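Local coordinates for 50S ribosomal protein L16 arginine hydroxylase (Escherichia coli, PDB 4CCL) that hydroxylates an arginine of ribosomal protein uL16, using ferrous iron, 2-oxoglutarate and molecular oxygen, and works as a homodimer, at residues R20-K25 with I168-L173; R140-E146 with F185-A191; G213-Y217 with H263-W267; N226-D230 with K249-M253. All blocks are in the same frame, centred on the assembly; numbering follows the deposited sequence.

Contact 1: residues R20-K25 with I168-L173; sequences RPVVLK and IIDEEL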
# COMPACT_ATOMS: atom_id res chain seq x y z
N ARG B 20 -16.21 -21.33 -21.17
CA ARG B 20 -16.21 -21.35 -22.63
C ARG B 20 -17.11 -20.25 -23.18
O ARG B 20 -18.14 -19.93 -22.59
CB ARG B 20 -16.71 -22.70 -23.15
CG ARG B 20 -15.98 -23.90 -22.57
CD ARG B 20 -14.51 -23.89 -22.91
NE ARG B 20 -14.27 -24.02 -24.34
CZ ARG B 20 -13.08 -23.89 -24.92
NH1 ARG B 20 -12.01 -23.61 -24.18
NH2 ARG B 20 -12.96 -24.03 -26.23
N PRO B 21 -16.73 -19.68 -24.33
CA PRO B 21 -17.57 -18.68 -24.99
C PRO B 21 -18.75 -19.30 -25.74
O PRO B 21 -18.68 -20.45 -26.16
CB PRO B 21 -16.61 -18.02 -25.99
CG PRO B 21 -15.62 -19.07 -26.30
CD PRO B 21 -15.43 -19.84 -25.02
N VAL B 22 -19.82 -18.53 -25.89
CA VAL B 22 -20.96 -18.98 -26.69
C VAL B 22 -21.55 -17.85 -27.51
O VAL B 22 -21.40 -16.68 -27.17
CB VAL B 22 -22.10 -19.58 -25.84
CG1 VAL B 22 -22.37 -21.02 -26.25
CG2 VAL B 22 -21.81 -19.47 -24.36
N VAL B 23 -22.22 -18.21 -28.60
CA VAL B 23 -23.11 -17.28 -29.27
C VAL B 23 -24.51 -17.64 -28.84
O VAL B 23 -24.97 -18.76 -29.08
CB VAL B 23 -23.01 -17.37 -30.80
CG1 VAL B 23 -24.05 -16.47 -31.44
CG2 VAL B 23 -21.61 -17.00 -31.26
N LEU B 24 -25.20 -16.71 -28.19
CA LEU B 24 -26.57 -16.96 -27.79
C LEU B 24 -27.43 -16.26 -28.82
O LEU B 24 -27.50 -15.03 -28.86
CB LEU B 24 -26.82 -16.37 -26.40
CG LEU B 24 -25.78 -16.74 -25.32
CD1 LEU B 24 -25.90 -15.82 -24.12
CD2 LEU B 24 -25.93 -18.20 -24.90
N LYS B 25 -28.10 -17.06 -29.65
CA LYS B 25 -28.87 -16.53 -30.76
C LYS B 25 -30.23 -16.08 -30.26
O LYS B 25 -30.88 -16.80 -29.51
CB LYS B 25 -29.03 -17.59 -31.85
CG LYS B 25 -27.73 -18.09 -32.47
CD LYS B 25 -27.61 -17.68 -33.93
CE LYS B 25 -27.06 -16.27 -34.08
NZ LYS B 25 -27.17 -15.79 -35.49
N ILE B 168 -12.28 -20.33 -33.19
CA ILE B 168 -13.18 -21.41 -32.79
C ILE B 168 -14.63 -20.95 -32.92
O ILE B 168 -15.56 -21.75 -32.86
CB ILE B 168 -12.91 -21.90 -31.35
CG1 ILE B 168 -13.29 -20.83 -30.33
CG2 ILE B 168 -11.46 -22.31 -31.20
CD1 ILE B 168 -13.09 -21.26 -28.89
N ILE B 169 -14.81 -19.64 -33.10
CA ILE B 169 -16.12 -19.09 -33.43
C ILE B 169 -15.98 -18.07 -34.55
O ILE B 169 -15.26 -17.09 -34.39
CB ILE B 169 -16.80 -18.42 -32.22
CG1 ILE B 169 -17.19 -19.45 -31.16
CG2 ILE B 169 -18.03 -17.64 -32.66
CD1 ILE B 169 -17.78 -18.85 -29.90
N ASP B 170 -16.63 -18.30 -35.68
CA ASP B 170 -16.71 -17.27 -36.71
C ASP B 170 -18.16 -17.16 -37.16
O ASP B 170 -18.68 -18.08 -37.80
CB ASP B 170 -15.81 -17.65 -37.89
CG ASP B 170 -15.57 -16.49 -38.86
OD1 ASP B 170 -16.47 -15.64 -39.01
OD2 ASP B 170 -14.48 -16.44 -39.46
N GLU B 171 -18.80 -16.03 -36.87
CA GLU B 171 -20.24 -15.89 -37.15
C GLU B 171 -20.65 -14.46 -37.44
O GLU B 171 -19.94 -13.51 -37.11
CB GLU B 171 -21.08 -16.43 -35.97
CG GLU B 171 -20.97 -17.93 -35.72
CD GLU B 171 -22.10 -18.47 -34.86
OE1 GLU B 171 -23.20 -17.89 -34.89
OE2 GLU B 171 -21.87 -19.48 -34.15
N GLU B 172 -21.81 -14.30 -38.07
CA GLU B 172 -22.41 -12.99 -38.27
C GLU B 172 -23.58 -12.82 -37.31
O GLU B 172 -24.50 -13.64 -37.30
CB GLU B 172 -22.91 -12.84 -39.71
CG GLU B 172 -21.84 -13.04 -40.76
CD GLU B 172 -22.42 -13.15 -42.16
OE1 GLU B 172 -23.62 -13.47 -42.27
OE2 GLU B 172 -21.68 -12.90 -43.13
N LEU B 173 -23.55 -11.76 -36.52
CA LEU B 173 -24.55 -11.57 -35.47
C LEU B 173 -25.73 -10.72 -35.93
O LEU B 173 -25.56 -9.60 -36.41
CB LEU B 173 -23.91 -10.99 -34.21
CG LEU B 173 -23.45 -11.98 -33.13
CD1 LEU B 173 -22.71 -13.16 -33.74
CD2 LEU B 173 -22.58 -11.29 -32.09
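V23 and I169 meet where two sheets of the cupin-like JmjC fold lie face to face. The axes of strands 22-24 and 169-173 pass 9.0 Å apart at only 21°, and no hydrogen bond joins the segments, so the contact is sheet-on-sheet packing rather than strand pairing. V23 loses the most surface. Both its methyls face the other sheet: CG2 rests 3.9 Å from CG2 of I169, while CG1 lies 4.2 Å from CD1 of L173. The carboxylate of E171 arrives from the opposite direction, its OE2 3.8 Å from V23 CG2.

I169 has CG1 anti to its carbonyl carbon (chi1 -68°), which leaves CG2 anti to the backbone N and facing V23, while CD1 reaches P21 CB at 4.2 Å. I168 and I169 both face V144 of strand 140-145, a classic beta bulge, and both point their side chains at segment 20-25. K25 lies near E171 without forming a salt bridge; its ammonium is paired with D177. At the surface end, I168 CD1 touches R20 NH2 at 3.8 Å, the arginine chain crossing it at about a right angle while its guanidinium is salt-bridged to E146.

Contact 2: residues R140-E146 with F185-A191; sequences RRWRVGE and FPHEGYA. With SO4 (sulfate ion), chain L.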
# COMPACT_ATOMS: atom_id res chain seq x y z
N ARG B 140 -22.50 -7.57 -37.60
CA ARG B 140 -21.05 -7.65 -37.48
C ARG B 140 -20.59 -9.09 -37.59
O ARG B 140 -21.32 -10.02 -37.23
CB ARG B 140 -20.57 -7.08 -36.15
CG ARG B 140 -21.06 -5.68 -35.86
CD ARG B 140 -20.38 -5.10 -34.64
NE ARG B 140 -19.08 -4.51 -34.96
CZ ARG B 140 -18.16 -4.20 -34.05
NH1 ARG B 140 -18.40 -4.44 -32.77
NH2 ARG B 140 -17.01 -3.67 -34.42
N ARG B 141 -19.38 -9.27 -38.09
CA ARG B 141 -18.72 -10.56 -38.05
C ARG B 141 -17.90 -10.60 -36.77
O ARG B 141 -17.04 -9.75 -36.55
CB ARG B 141 -17.82 -10.75 -39.26
CG ARG B 141 -17.08 -12.07 -39.29
CD ARG B 141 -16.16 -12.13 -40.49
NE ARG B 141 -15.42 -13.39 -40.57
CZ ARG B 141 -14.49 -13.65 -41.48
NH1 ARG B 141 -14.18 -12.73 -42.38
NH2 ARG B 141 -13.86 -14.81 -41.48
N TRP B 142 -18.19 -11.59 -35.93
CA TRP B 142 -17.45 -11.83 -34.71
C TRP B 142 -16.68 -13.14 -34.77
O TRP B 142 -17.20 -14.17 -35.23
CB TRP B 142 -18.37 -11.80 -33.49
CG TRP B 142 -18.57 -10.43 -32.94
CD1 TRP B 142 -19.66 -9.63 -33.11
CD2 TRP B 142 -17.64 -9.69 -32.14
NE1 TRP B 142 -19.47 -8.44 -32.46
CE2 TRP B 142 -18.26 -8.44 -31.87
CE3 TRP B 142 -16.37 -9.94 -31.64
CZ2 TRP B 142 -17.61 -7.47 -31.10
CZ3 TRP B 142 -15.74 -8.97 -30.88
CH2 TRP B 142 -16.37 -7.74 -30.62
N ARG B 143 -15.44 -13.07 -34.29
CA ARG B 143 -14.53 -14.19 -34.28
C ARG B 143 -13.90 -14.34 -32.90
O ARG B 143 -13.47 -13.35 -32.30
CB ARG B 143 -13.44 -14.01 -35.35
CG ARG B 143 -13.98 -13.94 -36.77
CD ARG B 143 -12.88 -13.69 -37.79
NE ARG B 143 -11.92 -14.79 -37.87
CZ ARG B 143 -10.70 -14.75 -37.35
NH1 ARG B 143 -10.27 -13.67 -36.72
NH2 ARG B 143 -9.90 -15.81 -37.46
N VAL B 144 -13.88 -15.56 -32.39
CA VAL B 144 -13.24 -15.86 -31.12
C VAL B 144 -12.30 -17.04 -31.29
O VAL B 144 -12.68 -18.08 -31.84
CB VAL B 144 -14.27 -16.20 -30.03
CG1 VAL B 144 -13.59 -16.26 -28.66
CG2 VAL B 144 -15.40 -15.19 -30.02
N GLY B 145 -11.06 -16.89 -30.82
CA GLY B 145 -10.09 -17.96 -30.90
C GLY B 145 -10.00 -18.75 -29.61
O GLY B 145 -10.57 -18.36 -28.59
N GLU B 146 -9.27 -19.86 -29.65
CA GLU B 146 -9.06 -20.67 -28.47
C GLU B 146 -8.21 -19.88 -27.48
O GLU B 146 -7.49 -18.95 -27.87
CB GLU B 146 -8.38 -21.99 -28.84
CG GLU B 146 -8.29 -23.00 -27.71
CD GLU B 146 -9.63 -23.26 -27.04
OE1 GLU B 146 -10.40 -24.10 -27.56
OE2 GLU B 146 -9.90 -22.64 -26.00
N PHE B 185 -9.86 -15.35 -23.86
CA PHE B 185 -10.16 -15.75 -25.23
C PHE B 185 -10.02 -14.58 -26.19
O PHE B 185 -10.74 -13.60 -26.09
CB PHE B 185 -11.58 -16.33 -25.32
CG PHE B 185 -11.73 -17.67 -24.66
CD1 PHE B 185 -11.91 -17.76 -23.29
CD2 PHE B 185 -11.70 -18.84 -25.41
CE1 PHE B 185 -12.05 -18.99 -22.67
CE2 PHE B 185 -11.84 -20.07 -24.80
CZ PHE B 185 -12.01 -20.15 -23.43
N PRO B 186 -9.07 -14.69 -27.13
CA PRO B 186 -8.88 -13.62 -28.12
C PRO B 186 -10.10 -13.49 -29.01
O PRO B 186 -10.65 -14.50 -29.46
CB PRO B 186 -7.67 -14.10 -28.93
CG PRO B 186 -7.67 -15.57 -28.76
CD PRO B 186 -8.16 -15.83 -27.37
N HIS B 187 -10.53 -12.26 -29.25
CA HIS B 187 -11.69 -12.02 -30.07
C HIS B 187 -11.53 -10.76 -30.91
O HIS B 187 -10.80 -9.84 -30.54
CB HIS B 187 -12.95 -11.93 -29.22
CG HIS B 187 -12.85 -10.95 -28.10
ND1 HIS B 187 -12.33 -11.27 -26.87
CD2 HIS B 187 -13.21 -9.64 -28.03
CE1 HIS B 187 -12.37 -10.21 -26.08
NE2 HIS B 187 -12.89 -9.21 -26.76
N GLU B 188 -12.22 -10.74 -32.04
CA GLU B 188 -12.20 -9.60 -32.93
C GLU B 188 -13.55 -9.54 -33.61
O GLU B 188 -14.14 -10.57 -33.90
CB GLU B 188 -11.11 -9.78 -33.99
CG GLU B 188 -11.08 -8.68 -35.04
CD GLU B 188 -10.02 -8.90 -36.09
OE1 GLU B 188 -9.62 -10.07 -36.31
OE2 GLU B 188 -9.57 -7.90 -36.69
N GLY B 189 -14.04 -8.34 -33.88
CA GLY B 189 -15.26 -8.24 -34.65
C GLY B 189 -15.32 -6.95 -35.41
O GLY B 189 -14.73 -5.95 -35.01
N TYR B 190 -16.06 -6.96 -36.52
CA TYR B 190 -16.10 -5.80 -37.39
C TYR B 190 -17.43 -5.70 -38.12
O TYR B 190 -18.07 -6.71 -38.42
CB TYR B 190 -14.92 -5.79 -38.36
CG TYR B 190 -14.92 -6.88 -39.41
CD1 TYR B 190 -15.60 -6.72 -40.61
CD2 TYR B 190 -14.21 -8.06 -39.22
CE1 TYR B 190 -15.60 -7.70 -41.58
CE2 TYR B 190 -14.20 -9.06 -40.18
CZ TYR B 190 -14.90 -8.87 -41.36
OH TYR B 190 -14.90 -9.85 -42.32
N ALA B 191 -17.84 -4.47 -38.41
CA ALA B 191 -19.15 -4.22 -39.00
C ALA B 191 -19.22 -4.67 -40.46
O ALA B 191 -18.29 -4.47 -41.23
CB ALA B 191 -19.51 -2.75 -38.88
S SO4 L . -16.48 -3.58 -29.81
O1 SO4 L . -17.91 -3.56 -29.48
O2 SO4 L . -15.74 -4.27 -28.76
O3 SO4 L . -16.27 -4.28 -31.07
O4 SO4 L . -16.01 -2.20 -29.92
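R141 and Y190 face each other as one hydrogen-bonded pair of an antiparallel sheet whose strand axes run at 172° to each other, 4.5 Å apart. Two bonds link this pair, two more link R143 with E188, and G145 N adds a bond to P186 O.

Polar side chains extend the pairing. R141 NH1 donates to Y190 OH at 3.0 Å, in the guanidinium plane, while its NH2 is salt-bridged to D170. A long salt bridge runs from R143 NH1 to E188 OE1 (3.7 Å), while R143 NH2 donates to F165 O. Within the second segment, H187 ND1 donates to F185 O at 2.9 Å, which fixes the rotation of this iron-ligating imidazole.

Ring faces carry the CH-pi contacts. G189 CA sits 3.7 Å from the centroid of the W142 six-membered ring, and R141 CB lies over the Y190 ring.

R140, inferred to bind substrate, donates from NH1 to sulfate O3 at 2.7 Å; S114 also bonds this ion, consistent with an anion site. R140 NH1 and W142 NE1 both donate to N197 OD1. A leucine in place of R140 would probably leave the sulfate without this charged donor and N197 with one partner fewer.

Strand 140-145 is the middle of a three-stranded sheet, between 187-191 and 167-173; W142 and V144 pack on L179 of strand 178-181 in the larger sheet.

Contact 3: residues G213-Y217 with H263-W267; sequences GFADY and HFKQW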
# COMPACT_ATOMS: atom_id res chain seq x y z
N GLY B 213 -5.04 -1.68 -2.25
CA GLY B 213 -6.20 -0.99 -1.72
C GLY B 213 -6.30 -1.06 -0.21
O GLY B 213 -6.46 -0.03 0.45
N PHE B 214 -6.19 -2.26 0.34
CA PHE B 214 -6.26 -2.46 1.78
C PHE B 214 -5.11 -1.79 2.51
O PHE B 214 -5.28 -1.29 3.62
CB PHE B 214 -6.32 -3.94 2.15
CG PHE B 214 -6.54 -4.20 3.61
CD1 PHE B 214 -7.67 -3.70 4.25
CD2 PHE B 214 -5.63 -4.94 4.35
CE1 PHE B 214 -7.89 -3.94 5.60
CE2 PHE B 214 -5.85 -5.18 5.70
CZ PHE B 214 -6.97 -4.67 6.32
N ALA B 215 -3.92 -1.81 1.91
CA ALA B 215 -2.78 -1.12 2.50
C ALA B 215 -3.08 0.37 2.62
O ALA B 215 -2.80 1.00 3.65
CB ALA B 215 -1.53 -1.34 1.69
N ASP B 216 -3.68 0.93 1.57
CA ASP B 216 -4.05 2.34 1.59
C ASP B 216 -5.17 2.63 2.59
O ASP B 216 -5.20 3.70 3.20
CB ASP B 216 -4.41 2.83 0.18
CG ASP B 216 -3.19 3.07 -0.68
OD1 ASP B 216 -2.16 3.54 -0.14
OD2 ASP B 216 -3.25 2.79 -1.90
N TYR B 217 -6.07 1.67 2.77
CA TYR B 217 -7.14 1.79 3.77
C TYR B 217 -6.54 1.85 5.18
O TYR B 217 -6.90 2.71 5.98
CB TYR B 217 -8.11 0.61 3.66
CG TYR B 217 -9.25 0.62 4.66
CD1 TYR B 217 -10.32 1.49 4.52
CD2 TYR B 217 -9.26 -0.26 5.73
CE1 TYR B 217 -11.36 1.50 5.42
CE2 TYR B 217 -10.31 -0.26 6.65
CZ TYR B 217 -11.35 0.62 6.49
OH TYR B 217 -12.39 0.63 7.39
N HIS B 263 -12.39 -4.88 9.84
CA HIS B 263 -11.55 -4.05 8.97
C HIS B 263 -11.54 -4.46 7.49
O HIS B 263 -11.72 -3.61 6.61
CB HIS B 263 -10.13 -3.98 9.53
CG HIS B 263 -10.06 -3.33 10.88
ND1 HIS B 263 -9.05 -3.60 11.79
CD2 HIS B 263 -10.87 -2.44 11.48
CE1 HIS B 263 -9.25 -2.90 12.88
NE2 HIS B 263 -10.35 -2.18 12.73
N PHE B 264 -11.33 -5.74 7.22
CA PHE B 264 -11.31 -6.20 5.83
C PHE B 264 -12.66 -6.04 5.15
O PHE B 264 -12.75 -5.51 4.04
CB PHE B 264 -10.85 -7.66 5.71
CG PHE B 264 -10.95 -8.20 4.32
CD1 PHE B 264 -10.46 -7.47 3.25
CD2 PHE B 264 -11.54 -9.42 4.06
CE1 PHE B 264 -10.54 -7.95 1.97
CE2 PHE B 264 -11.63 -9.91 2.78
CZ PHE B 264 -11.13 -9.17 1.72
N LYS B 265 -13.71 -6.51 5.82
CA LYS B 265 -15.07 -6.41 5.32
C LYS B 265 -15.44 -4.97 5.01
O LYS B 265 -16.07 -4.68 3.99
CB LYS B 265 -16.05 -6.98 6.35
CG LYS B 265 -17.51 -6.76 5.99
CD LYS B 265 -18.39 -6.82 7.22
CE LYS B 265 -18.20 -8.12 7.99
NZ LYS B 265 -19.00 -8.15 9.25
N GLN B 266 -15.03 -4.07 5.89
CA GLN B 266 -15.35 -2.66 5.77
C GLN B 266 -14.60 -2.05 4.59
O GLN B 266 -15.20 -1.36 3.76
CB GLN B 266 -15.00 -1.92 7.06
CG GLN B 266 -15.69 -0.59 7.24
CD GLN B 266 -16.28 -0.43 8.63
OE1 GLN B 266 -16.79 -1.39 9.20
NE2 GLN B 266 -16.19 0.77 9.17
N TRP B 267 -13.30 -2.32 4.51
CA TRP B 267 -12.52 -1.83 3.38
C TRP B 267 -13.09 -2.29 2.05
O TRP B 267 -13.29 -1.49 1.15
CB TRP B 267 -11.06 -2.25 3.42
CG TRP B 267 -10.43 -2.10 2.06
CD1 TRP B 267 -10.16 -0.93 1.41
CD2 TRP B 267 -10.04 -3.15 1.17
NE1 TRP B 267 -9.61 -1.18 0.18
CE2 TRP B 267 -9.53 -2.54 0.00
CE3 TRP B 267 -10.07 -4.55 1.23
CZ2 TRP B 267 -9.05 -3.27 -1.08
CZ3 TRP B 267 -9.59 -5.27 0.16
CH2 TRP B 267 -9.09 -4.63 -0.98
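W267 lies against F214 and Y217 in an aromatic cluster where helix 207-220 meets helix 263-272. The segment axes are 10.4 Å apart at closest approach and inclined at 107°, so each helix presents little more than one turn to the other, and the large side chains bridge the separation.

All three aromatic residues hold CG anti to the backbone N. For W267 (chi1 162°) this sends the indole across to the first helix, where it lies along the backbone of G213 and F214: F214 CA stands 3.8 Å from the centroid of the five-membered ring, over its face, a CH-pi contact. The same rotamer in Y217 carries its ring back toward the second helix, one face over W267 CB, with 3.7 Å from that carbon to the ring centroid. F214 turns its edge instead, CD1 reaching W267 CB at 3.8 Å. The CB of W267 is thus held between a ring face and a ring edge. The rings themselves meet obliquely, the F214 plane standing at 57° to the six-membered ring of W267 with centroids 5.7 Å apart.

Farther out, F264 packs on M254 of the second subunit and A215 on A215 of that subunit, placing the cluster beside the dimer interface. The phenol end of Y217 lies against the aliphatic part of Q266, OH to CG 3.5 Å.

Contact 4: residues N226-D230 with K249-M253; sequences NYYSD and KLREM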
# COMPACT_ATOMS: atom_id res chain seq x y z
N ASN B 226 0.29 -1.30 15.91
CA ASN B 226 0.97 -2.10 16.92
C ASN B 226 2.38 -2.50 16.48
O ASN B 226 2.57 -3.07 15.41
CB ASN B 226 0.15 -3.34 17.26
CG ASN B 226 -0.03 -4.26 16.07
OD1 ASN B 226 -0.27 -3.80 14.95
ND2 ASN B 226 0.08 -5.56 16.30
N TYR B 227 3.36 -2.19 17.32
CA TYR B 227 4.76 -2.45 16.99
C TYR B 227 5.21 -3.88 17.29
O TYR B 227 4.72 -4.51 18.22
CB TYR B 227 5.67 -1.44 17.69
CG TYR B 227 5.58 -0.06 17.09
CD1 TYR B 227 4.53 0.79 17.42
CD2 TYR B 227 6.53 0.39 16.19
CE1 TYR B 227 4.44 2.05 16.87
CE2 TYR B 227 6.45 1.65 15.64
CZ TYR B 227 5.40 2.47 15.98
OH TYR B 227 5.31 3.73 15.43
N TYR B 228 6.14 -4.37 16.48
CA TYR B 228 6.83 -5.63 16.74
C TYR B 228 7.47 -5.54 18.12
O TYR B 228 8.05 -4.51 18.47
CB TYR B 228 7.89 -5.88 15.67
CG TYR B 228 8.77 -7.10 15.91
CD1 TYR B 228 9.93 -7.00 16.68
CD2 TYR B 228 8.45 -8.33 15.35
CE1 TYR B 228 10.73 -8.10 16.90
CE2 TYR B 228 9.26 -9.44 15.57
CZ TYR B 228 10.40 -9.32 16.34
OH TYR B 228 11.20 -10.41 16.56
N SER B 229 7.37 -6.61 18.90
CA SER B 229 7.91 -6.62 20.26
C SER B 229 8.59 -7.95 20.57
O SER B 229 8.10 -9.01 20.18
CB SER B 229 6.80 -6.34 21.27
OG SER B 229 5.90 -7.43 21.36
N ASP B 230 9.72 -7.88 21.26
CA ASP B 230 10.51 -9.07 21.55
C ASP B 230 11.13 -9.09 22.94
O ASP B 230 12.35 -9.02 23.08
CB ASP B 230 11.59 -9.24 20.48
CG ASP B 230 12.39 -7.97 20.26
OD1 ASP B 230 12.05 -6.93 20.87
OD2 ASP B 230 13.35 -8.00 19.46
N LYS B 249 7.05 -14.02 12.94
CA LYS B 249 6.29 -13.11 13.79
C LYS B 249 5.86 -11.89 12.98
O LYS B 249 4.67 -11.52 12.97
CB LYS B 249 7.14 -12.68 15.00
CG LYS B 249 6.33 -12.20 16.19
CD LYS B 249 6.97 -12.62 17.51
CE LYS B 249 7.91 -11.56 18.05
NZ LYS B 249 7.18 -10.36 18.54
N LEU B 250 6.82 -11.31 12.27
CA LEU B 250 6.59 -10.14 11.42
C LEU B 250 5.45 -10.34 10.42
O LEU B 250 4.56 -9.51 10.32
CB LEU B 250 7.88 -9.76 10.69
CG LEU B 250 8.98 -9.13 11.55
CD1 LEU B 250 10.34 -9.30 10.89
CD2 LEU B 250 8.69 -7.66 11.81
N ARG B 251 5.49 -11.45 9.68
CA ARG B 251 4.43 -11.76 8.73
C ARG B 251 3.10 -12.06 9.43
O ARG B 251 2.02 -11.68 8.95
CB ARG B 251 4.84 -12.93 7.82
CG ARG B 251 3.76 -13.96 7.59
CD ARG B 251 4.07 -14.81 6.37
NE ARG B 251 5.50 -15.12 6.26
CZ ARG B 251 6.08 -16.17 6.82
NH1 ARG B 251 5.37 -17.03 7.54
NH2 ARG B 251 7.38 -16.36 6.66
N GLU B 252 3.20 -12.71 10.58
CA GLU B 252 2.04 -13.08 11.36
C GLU B 252 1.28 -11.83 11.77
O GLU B 252 0.05 -11.85 11.89
CB GLU B 252 2.44 -13.90 12.59
CG GLU B 252 1.35 -14.82 13.10
CD GLU B 252 0.84 -15.78 12.04
OE1 GLU B 252 1.64 -16.26 11.21
OE2 GLU B 252 -0.38 -16.05 12.04
N MSE B 253 2.02 -10.75 11.99
CA MSE B 253 1.38 -9.45 12.22
C MSE B 253 0.47 -9.04 11.05
O MSE B 253 -0.70 -8.70 11.27
CB MSE B 253 2.42 -8.37 12.50
CG MSE B 253 2.99 -8.44 13.91
SE MSE B 253 4.74 -7.59 14.10
CE MSE B 253 4.26 -5.74 13.73
O HOH W 1 -1.49 -6.71 13.50
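The ring of Y228 is met by K249, L250 and M253 of helix 244-258, each at its own place. K249 crosses it at about a right angle: its chain, bent at chi2, chi3 and chi4, brings NZ over one face, 4.0 Å from the ring centroid and 22° off the normal, as modelled a cation-pi geometry. The same ammonium is placed against S229 O, but too close for the details of that bond to be trusted, so the position of NZ is approximate. L250 also crosses at about a right angle, its CD2 3.6 Å from Y228 CD2.

M253, a selenomethionine in this crystal, takes the edge. SE lies 5.3 Å from the ring centroid and 82° off the normal, near the ring plane, and a bend at chi3 folds CE back onto the loop backbone, 3.6 Å from N226 O.

Y228 points its CG anti to the backbone N (chi1 174°), bringing the ring to the helix. An alanine here is likely to leave the K249 ammonium without its pi partner and the M253 side chain freer to turn.

The second subunit completes the setting: its W106 meets the Y228 ring edge-to-face, and its R107 forms a salt bridge with D230. A cation-pi pair and a Met-aromatic contact thus anchor an irregular loop to a helix within the homodimer interface.

In the fold
Contacts 1 and 2 form one unit of the JmjC fold, their centres 9 Å apart. Strands 167-173 and 140-145 are neighbours in the small sheet, and L173 CD2 packs on W142 CD1 at 3.5 Å. Contact 2 holds the iron ligand H187, which works with H125 and D127; in contact 1 the P21 side chain is about 8 Å from that of H187. Contacts 3 and 4 belong to the dimerising region, with centres 19 Å apart and nearest atoms about 8 Å apart; contact 4 is nested in the chain loop that contact 3 closes. Between contacts 2 and 3 the centres are 38 Å apart, on opposite sides of the chain's centre.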